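Local coordinates for protein proteolytically activated form of PPO4 Tyrosinase (Agaricus bisporus var. bisporus H97, PDB 4OUA) that catalyses the copper-dependent o-hydroxylation of monophenols and the oxidation of the resulting o-diphenols to o-quinones, the first step of melanin synthesis, at residues A[218-222]-A[223-227]. Sequence-based numbering, arbitrary orientation.
Sequences KTYNM and LKFNA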
loop_
_atom_site.group_PDB
_atom_site.type_symbol
_atom_site.label_atom_id
_atom_site.label_comp_id
_atom_site.label_asym_id
_atom_site.label_seq_id
_atom_site.Cartn_x
_atom_site.Cartn_y
_atom_site.Cartn_z
ATOM N N LYS A 218 -1.659 -3.143 -19.570
ATOM C CA LYS A 218 -2.173 -4.103 -18.602
ATOM C C LYS A 218 -3.167 -3.440 -17.653
ATOM O O LYS A 218 -4.215 -4.006 -17.341
ATOM C CB LYS A 218 -1.036 -4.735 -17.797
ATOM C CG LYS A 218 -0.206 -5.760 -18.550
ATOM C CD LYS A 218 0.535 -6.660 -17.570
ATOM C CE LYS A 218 1.515 -7.585 -18.271
ATOM N NZ LYS A 218 2.717 -6.856 -18.762
ATOM N N THR A 219 -2.825 -2.237 -17.197
ATOM C CA THR A 219 -3.668 -1.502 -16.261
ATOM C C THR A 219 -4.979 -1.082 -16.909
ATOM O O THR A 219 -6.037 -1.145 -16.286
ATOM C CB THR A 219 -2.954 -0.252 -15.723
ATOM O OG1 THR A 219 -1.707 -0.632 -15.126
ATOM C CG2 THR A 219 -3.818 0.444 -14.683
ATOM N N TYR A 220 -4.897 -0.652 -18.163
ATOM C CA TYR A 220 -6.074 -0.239 -18.920
ATOM C C TYR A 220 -7.104 -1.361 -18.999
ATOM O O TYR A 220 -8.262 -1.178 -18.622
ATOM C CB TYR A 220 -5.667 0.209 -20.326
ATOM C CG TYR A 220 -6.814 0.682 -21.187
ATOM C CD1 TYR A 220 -7.358 1.948 -21.020
ATOM C CD2 TYR A 220 -7.347 -0.135 -22.177
ATOM C CE1 TYR A 220 -8.407 2.385 -21.809
ATOM C CE2 TYR A 220 -8.396 0.296 -22.972
ATOM C CZ TYR A 220 -8.921 1.554 -22.783
ATOM O OH TYR A 220 -9.964 1.983 -23.570
ATOM N N ASN A 221 -6.674 -2.524 -19.479
ATOM C CA ASN A 221 -7.568 -3.667 -19.646
ATOM C C ASN A 221 -8.129 -4.172 -18.321
ATOM O O ASN A 221 -9.224 -4.733 -18.275
ATOM C CB ASN A 221 -6.845 -4.806 -20.365
ATOM C CG ASN A 221 -6.403 -4.426 -21.763
ATOM O OD1 ASN A 221 -7.142 -3.778 -22.506
ATOM N ND2 ASN A 221 -5.190 -4.822 -22.128
ATOM N N MET A 222 -7.374 -3.972 -17.247
ATOM C CA MET A 222 -7.803 -4.398 -15.921
ATOM C C MET A 222 -8.964 -3.548 -15.428
ATOM O O MET A 222 -9.962 -4.067 -14.928
ATOM C CB MET A 222 -6.634 -4.327 -14.936
ATOM C CG MET A 222 -7.006 -4.580 -13.480
ATOM S SD MET A 222 -7.359 -3.063 -12.570
ATOM C CE MET A 222 -5.873 -2.118 -12.892
ATOM N N LEU A 223 -8.828 -2.235 -15.587
ATOM C CA LEU A 223 -9.817 -1.283 -15.097
ATOM C C LEU A 223 -11.125 -1.332 -15.882
ATOM O O LEU A 223 -12.209 -1.316 -15.299
ATOM C CB LEU A 223 -9.242 0.134 -15.141
ATOM C CG LEU A 223 -8.069 0.408 -14.198
ATOM C CD1 LEU A 223 -7.440 1.764 -14.488
ATOM C CD2 LEU A 223 -8.524 0.322 -12.748
ATOM N N LYS A 224 -11.020 -1.395 -17.206
ATOM C CA LYS A 224 -12.194 -1.293 -18.067
ATOM C C LYS A 224 -12.977 -2.595 -18.197
ATOM O O LYS A 224 -14.206 -2.581 -18.233
ATOM C CB LYS A 224 -11.785 -0.812 -19.462
ATOM C CG LYS A 224 -11.209 0.593 -19.494
ATOM C CD LYS A 224 -11.570 1.296 -20.790
ATOM C CE LYS A 224 -13.080 1.390 -20.950
ATOM N NZ LYS A 224 -13.478 2.119 -22.187
ATOM N N PHE A 225 -12.271 -3.719 -18.270
ATOM C CA PHE A 225 -12.914 -4.987 -18.602
ATOM C C PHE A 225 -12.886 -5.996 -17.460
ATOM O O PHE A 225 -12.024 -6.872 -17.411
ATOM C CB PHE A 225 -12.257 -5.584 -19.846
ATOM C CG PHE A 225 -12.078 -4.595 -20.962
ATOM C CD1 PHE A 225 -13.168 -4.149 -21.691
ATOM C CD2 PHE A 225 -10.823 -4.102 -21.274
ATOM C CE1 PHE A 225 -13.009 -3.234 -22.716
ATOM C CE2 PHE A 225 -10.657 -3.189 -22.299
ATOM C CZ PHE A 225 -11.752 -2.755 -23.021
ATOM N N ASN A 226 -13.849 -5.864 -16.553
ATOM C CA ASN A 226 -14.013 -6.774 -15.421
ATOM C C ASN A 226 -15.425 -6.682 -14.852
ATOM O O ASN A 226 -15.688 -5.878 -13.959
ATOM C CB ASN A 226 -12.995 -6.473 -14.319
ATOM C CG ASN A 226 -11.674 -7.177 -14.534
ATOM O OD1 ASN A 226 -11.560 -8.385 -14.329
ATOM N ND2 ASN A 226 -10.661 -6.420 -14.940
ATOM N N ALA A 227 -16.332 -7.503 -15.371
ATOM C CA ALA A 227 -17.727 -7.458 -14.944
ATOM C C ALA A 227 -17.941 -8.242 -13.652
ATOM O O ALA A 227 -18.601 -7.764 -12.730
ATOM C CB ALA A 227 -18.632 -7.988 -16.042
#
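Leu223 N, Lys224 N and Phe225 N donate to the carbonyl oxygens of Thr219, Tyr220 and Asn221, the last i to i+4 bonds of helix 201-224, and illustrate how a helix ends. The bond from Phe225 N to Asn221 O, 3.2 Å, arrives from above the carbonyl plane as the chain begins to leave helical geometry. One residue on, the side-chain amide ND2 of Asn226 takes the backbone donor's place at Met222 O, though the modelled distance is doubtfully short. Asn226 ND2 also binds Asn244 O, and Asn244 ND2 reaches Asn221 O. On the side turned to helix 362-377, CG of Lys224 lies over one face of the Tyr220 ring, 4.2 Å from its centroid, a CH-pi contact. CG of Tyr220 stands anti to the backbone N (chi1 -179°), which swings the ring under the lysine chain, the two crossing at a slant. Tyr220 OH is hydrogen-bonded to Asp374 OD1, with which Lys224 NZ forms a salt bridge. With an alanine at Tyr220, the Lys224 methylenes would probably lose their aromatic support and Asp374 its phenol partner, leaving it the lysine. Inward, Met222 SD packs 3.6 Å from Leu223 CD2. Tyr220, Leu223 and Lys224 meet helix 362-377; Thr219 and Met222 pack on helix 246-258 and, with Leu223, on His288 of helix 277-295, two helices carrying copper ligands (His250, His254; His282).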